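Local atomic coordinates of death on curing protein (Enterobacteria phage P1, PDB entry 3DD7), a protein that is the toxin of the P1 Phd-Doc toxin-antitoxin pair, which blocks bacterial translation, probably by phosphorylating EF-Tu, and is inhibited by Phd. Residues A[49-57]-A[115-123]. The protein carries 2 engineered substitutions. Residues are numbered along the deposited sequence; the frame is centred on the assembly and turned at random.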
ATOM      1  N   THR A  49      13.106 -11.136  -3.760  1.00 23.14           N
ATOM      2  CA  THR A  49      14.047 -10.272  -3.056  1.00 23.52           C
ATOM      3  C   THR A  49      13.998  -8.844  -3.598  1.00 23.10           C
ATOM      4  O   THR A  49      14.571  -7.923  -3.015  1.00 23.50           O
ATOM      5  CB  THR A  49      15.500 -10.814  -3.131  1.00 23.83           C
ATOM      6  OG1 THR A  49      15.888 -10.965  -4.504  1.00 26.51           O
ATOM      7  CG2 THR A  49      15.617 -12.157  -2.425  1.00 24.03           C
ATOM      8  N   ASP A  50      13.327  -8.672  -4.728  1.00 22.21           N
ATOM      9  CA  ASP A  50      13.225  -7.362  -5.343  1.00 22.22           C
ATOM     10  C   ASP A  50      12.224  -6.497  -4.588  1.00 21.43           C
ATOM     11  O   ASP A  50      11.038  -6.820  -4.550  1.00 21.03           O
ATOM     12  CB  ASP A  50      12.802  -7.508  -6.801  1.00 22.85           C
ATOM     13  CG  ASP A  50      12.855  -6.198  -7.542  1.00 26.30           C
ATOM     14  OD1 ASP A  50      12.065  -5.302  -7.214  1.00 28.40           O
ATOM     15  OD2 ASP A  50      13.701  -6.051  -8.453  1.00 32.69           O
ATOM     16  N   LEU A  51      12.709  -5.395  -4.009  1.00 20.59           N
ATOM     17  CA  LEU A  51      11.885  -4.547  -3.150  1.00 19.13           C
ATOM     18  C   LEU A  51      10.691  -3.995  -3.904  1.00 19.31           C
ATOM     19  O   LEU A  51       9.607  -3.877  -3.342  1.00 18.94           O
ATOM     20  CB  LEU A  51      12.708  -3.406  -2.560  1.00 19.35           C
ATOM     21  CG  LEU A  51      13.684  -3.837  -1.463  1.00 19.09           C
ATOM     22  CD1 LEU A  51      14.406  -2.585  -0.961  1.00 18.13           C
ATOM     23  CD2 LEU A  51      12.964  -4.555  -0.308  1.00 19.89           C
ATOM     24  N   PHE A  52      10.875  -3.700  -5.185  1.00 18.96           N
ATOM     25  CA  PHE A  52       9.770  -3.124  -5.964  1.00 19.42           C
ATOM     26  C   PHE A  52       8.672  -4.129  -6.269  1.00 19.69           C
ATOM     27  O   PHE A  52       7.484  -3.758  -6.266  1.00 20.20           O
ATOM     28  CB  PHE A  52      10.298  -2.413  -7.200  1.00 20.30           C
ATOM     29  CG  PHE A  52      11.173  -1.258  -6.846  1.00 20.25           C
ATOM     30  CD1 PHE A  52      10.612  -0.099  -6.300  1.00 23.90           C
ATOM     31  CD2 PHE A  52      12.557  -1.349  -6.945  1.00 23.24           C
ATOM     32  CE1 PHE A  52      11.417   0.966  -5.915  1.00 23.56           C
ATOM     33  CE2 PHE A  52      13.367  -0.277  -6.560  1.00 24.45           C
ATOM     34  CZ  PHE A  52      12.801   0.877  -6.052  1.00 23.49           C
ATOM     35  N   GLU A  53       9.060  -5.384  -6.506  1.00 20.28           N
ATOM     36  CA  GLU A  53       8.069  -6.456  -6.672  1.00 20.46           C
ATOM     37  C   GLU A  53       7.284  -6.659  -5.381  1.00 19.52           C
ATOM     38  O   GLU A  53       6.064  -6.762  -5.405  1.00 19.60           O
ATOM     39  CB  GLU A  53       8.676  -7.795  -7.128  1.00 20.66           C
ATOM     40  CG  GLU A  53       7.830  -8.407  -8.289  1.00 27.32           C
ATOM     41  CD  GLU A  53       7.336  -9.849  -8.109  1.00 34.25           C
ATOM     42  OE1 GLU A  53       6.094 -10.048  -8.171  1.00 37.42           O
ATOM     43  OE2 GLU A  53       8.156 -10.791  -7.971  1.00 36.02           O
ATOM     44  N   VAL A  54       7.992  -6.696  -4.253  1.00 18.89           N
ATOM     45  CA  VAL A  54       7.340  -6.843  -2.949  1.00 18.13           C
ATOM     46  C   VAL A  54       6.408  -5.659  -2.661  1.00 17.35           C
ATOM     47  O   VAL A  54       5.253  -5.873  -2.316  1.00 17.10           O
ATOM     48  CB  VAL A  54       8.341  -7.089  -1.803  1.00 16.69           C
ATOM     49  CG1 VAL A  54       7.596  -7.405  -0.503  1.00 19.12           C
ATOM     50  CG2 VAL A  54       9.273  -8.271  -2.162  1.00 17.93           C
ATOM     51  N   SER A  55       6.900  -4.425  -2.825  1.00 16.79           N
ATOM     52  CA  SER A  55       6.052  -3.241  -2.644  0.50 15.91           C
ATOM     53  C   SER A  55       4.800  -3.330  -3.506  1.00 16.48           C
ATOM     54  O   SER A  55       3.691  -3.051  -3.041  1.00 16.82           O
ATOM     55  CB  SER A  55       6.813  -1.952  -2.968  0.50 15.68           C
ATOM     56  OG  SER A  55       5.977  -0.815  -2.818  0.50 10.17           O
ATOM     57  N   ALA A  56       4.979  -3.727  -4.759  1.00 16.48           N
ATOM     58  CA  ALA A  56       3.848  -3.888  -5.680  1.00 16.56           C
ATOM     59  C   ALA A  56       2.830  -4.930  -5.178  1.00 17.18           C
ATOM     60  O   ALA A  56       1.621  -4.747  -5.364  1.00 17.23           O
ATOM     61  CB  ALA A  56       4.339  -4.255  -7.067  1.00 16.77           C
ATOM     62  N   THR A  57       3.324  -6.015  -4.579  1.00 17.67           N
ATOM     63  CA  THR A  57       2.466  -7.101  -4.090  1.00 17.78           C
ATOM     64  C   THR A  57       1.600  -6.567  -2.945  1.00 17.49           C
ATOM     65  O   THR A  57       0.380  -6.797  -2.923  1.00 17.98           O
ATOM     66  CB  THR A  57       3.296  -8.346  -3.660  1.00 18.23           C
ATOM     67  OG1 THR A  57       4.203  -8.704  -4.707  1.00 17.41           O
ATOM     68  CG2 THR A  57       2.401  -9.547  -3.400  1.00 17.50           C
ATOM     69  N   ALA A 115       5.130  -2.875 -10.121  1.00 19.10           N
ATOM     70  CA  ALA A 115       6.542  -2.890  -9.732  1.00 19.80           C
ATOM     71  C   ALA A 115       7.395  -2.120 -10.735  1.00 20.16           C
ATOM     72  O   ALA A 115       8.309  -1.388 -10.335  1.00 20.29           O
ATOM     73  CB  ALA A 115       7.058  -4.315  -9.553  1.00 20.60           C
ATOM     74  N   ASP A 116       7.085  -2.263 -12.025  1.00 19.82           N
ATOM     75  CA  ASP A 116       7.850  -1.577 -13.066  1.00 21.24           C
ATOM     76  C   ASP A 116       7.753  -0.069 -12.884  1.00 21.06           C
ATOM     77  O   ASP A 116       8.738   0.654 -13.041  1.00 21.18           O
ATOM     78  CB  ASP A 116       7.361  -1.971 -14.469  1.00 21.89           C
ATOM     79  CG  ASP A 116       7.863  -3.334 -14.914  1.00 23.95           C
ATOM     80  OD1 ASP A 116       8.907  -3.790 -14.414  1.00 25.92           O
ATOM     81  OD2 ASP A 116       7.212  -3.949 -15.795  1.00 24.37           O
ATOM     82  N   THR A 117       6.565   0.398 -12.530  1.00 21.14           N
ATOM     83  CA  THR A 117       6.344   1.825 -12.341  1.00 21.16           C
ATOM     84  C   THR A 117       7.043   2.324 -11.075  1.00 20.49           C
ATOM     85  O   THR A 117       7.706   3.365 -11.091  1.00 20.51           O
ATOM     86  CB  THR A 117       4.847   2.165 -12.323  1.00 21.73           C
ATOM     87  OG1 THR A 117       4.271   1.728 -13.565  1.00 23.30           O
ATOM     88  CG2 THR A 117       4.630   3.662 -12.166  1.00 21.44           C
ATOM     89  N   LEU A 118       6.879   1.595  -9.978  1.00 19.51           N
ATOM     90  CA  LEU A 118       7.542   1.973  -8.722  1.00 20.54           C
ATOM     91  C   LEU A 118       9.061   2.005  -8.912  1.00 20.37           C
ATOM     92  O   LEU A 118       9.740   2.892  -8.377  1.00 20.42           O
ATOM     93  CB  LEU A 118       7.173   1.002  -7.594  1.00 20.80           C
ATOM     94  CG  LEU A 118       5.699   0.981  -7.169  1.00 23.92           C
ATOM     95  CD1 LEU A 118       5.498  -0.025  -6.015  1.00 22.44           C
ATOM     96  CD2 LEU A 118       5.220   2.348  -6.804  1.00 23.65           C
ATOM     97  N   ARG A 119       9.595   1.039  -9.661  1.00 20.49           N
ATOM     98  CA  ARG A 119      11.038   0.976  -9.900  1.00 20.92           C
ATOM     99  C   ARG A 119      11.507   2.193 -10.712  1.00 20.82           C
ATOM    100  O   ARG A 119      12.572   2.760 -10.440  1.00 21.06           O
ATOM    101  CB  ARG A 119      11.415  -0.333 -10.605  1.00 20.57           C
ATOM    102  CG  ARG A 119      12.925  -0.597 -10.717  1.00 21.70           C
ATOM    103  CD  ARG A 119      13.191  -1.925 -11.440  1.00 23.09           C
ATOM    104  NE  ARG A 119      12.785  -3.070 -10.624  1.00 27.31           N
ATOM    105  CZ  ARG A 119      11.705  -3.810 -10.854  1.00 30.44           C
ATOM    106  NH1 ARG A 119      10.905  -3.536 -11.879  1.00 32.73           N
ATOM    107  NH2 ARG A 119      11.414  -4.820 -10.060  1.00 31.38           N
ATOM    108  N   ARG A 120      10.721   2.591 -11.714  1.00 20.59           N
ATOM    109  CA  ARG A 120      11.060   3.798 -12.470  1.00 20.68           C
ATOM    110  C   ARG A 120      11.059   5.014 -11.561  1.00 20.94           C
ATOM    111  O   ARG A 120      11.992   5.812 -11.594  1.00 21.13           O
ATOM    112  CB  ARG A 120      10.121   4.024 -13.652  1.00 20.27           C
ATOM    113  CG  ARG A 120      10.207   5.422 -14.258  1.00 21.03           C
ATOM    114  CD  ARG A 120       9.459   5.509 -15.568  1.00 21.65           C
ATOM    115  NE  ARG A 120       8.024   5.252 -15.442  1.00 19.96           N
ATOM    116  CZ  ARG A 120       7.135   6.179 -15.066  1.00 22.27           C
ATOM    117  NH1 ARG A 120       7.533   7.407 -14.748  1.00 22.67           N
ATOM    118  NH2 ARG A 120       5.839   5.878 -15.005  1.00 21.82           N
ATOM    119  N   LEU A 121      10.006   5.150 -10.757  1.00 21.24           N
ATOM    120  CA  LEU A 121       9.858   6.319  -9.895  1.00 21.73           C
ATOM    121  C   LEU A 121      10.950   6.402  -8.839  1.00 21.91           C
ATOM    122  O   LEU A 121      11.554   7.466  -8.664  1.00 22.57           O
ATOM    123  CB  LEU A 121       8.471   6.351  -9.240  1.00 21.99           C
ATOM    124  CG  LEU A 121       7.305   6.675 -10.187  1.00 22.42           C
ATOM    125  CD1 LEU A 121       5.981   6.480  -9.481  1.00 24.74           C
ATOM    126  CD2 LEU A 121       7.420   8.118 -10.743  1.00 25.78           C
ATOM    127  N   TYR A 122      11.211   5.285  -8.160  1.00 21.75           N
ATOM    128  CA  TYR A 122      12.015   5.299  -6.924  1.00 22.84           C
ATOM    129  C   TYR A 122      13.339   4.541  -6.926  1.00 23.12           C
ATOM    130  O   TYR A 122      14.100   4.678  -5.978  1.00 22.96           O
ATOM    131  CB  TYR A 122      11.176   4.829  -5.718  1.00 23.05           C
ATOM    132  CG  TYR A 122       9.878   5.564  -5.623  1.00 23.41           C
ATOM    133  CD1 TYR A 122       9.867   6.934  -5.385  1.00 24.09           C
ATOM    134  CD2 TYR A 122       8.664   4.908  -5.805  1.00 20.44           C
ATOM    135  CE1 TYR A 122       8.667   7.656  -5.339  1.00 23.26           C
ATOM    136  CE2 TYR A 122       7.455   5.616  -5.759  1.00 20.41           C
ATOM    137  CZ  TYR A 122       7.470   6.988  -5.519  1.00 24.57           C
ATOM    138  OH  TYR A 122       6.296   7.693  -5.471  1.00 22.98           O
ATOM    139  N   GLY A 123      13.619   3.763  -7.967  1.00 24.18           N
ATOM    140  CA  GLY A 123      14.836   2.933  -7.999  1.00 25.45           C
ATOM    141  C   GLY A 123      16.116   3.672  -8.391  1.00 27.22           C
ATOM    142  O   GLY A 123      16.070   4.834  -8.819  1.00 28.01           O
TER
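The F52 ring lies with one face on R119, whose CA sits 3.8 Å from the ring centroid in a CH-pi contact. F52 CG is anti to its carbonyl carbon (chi1 -63°), which turns the ring toward 115-123. L118 CB meets F52 CD1, Y122 CB meets F52 CE1, and F52 CZ ends 3.5 Å from G123 CA. The R119 guanidinium has F52 CB over one face and D50 and D116 OD1 at its edge, its plane 76° from that of the D50 carboxylate. The R119 chain bends at chi3, and R119 NH2 bonds to D50 OD2 at 3.1 Å from above the carboxylate plane. A weak bond joins R119 NH2 to D50 OD1. D116 OD1 pairs with R119 NH1, which completes a salt-bridge network. D50 is also the N-cap of helix 51-65, accepting from E53 N and weakly from F52 N, so R119 grips a capping residue. Further along, A115 CB packs 3.7 Å from A56 CB and 3.4 Å from F52 O. The axes of 51-57 and 115-122 come within 8.3 Å, their N-to-C directions 124° apart. In this all-helical Fic/Doc-family fold, S55 touches F83 and L84 of helix 72-86, while L118 leans on L100 of helix 97-105.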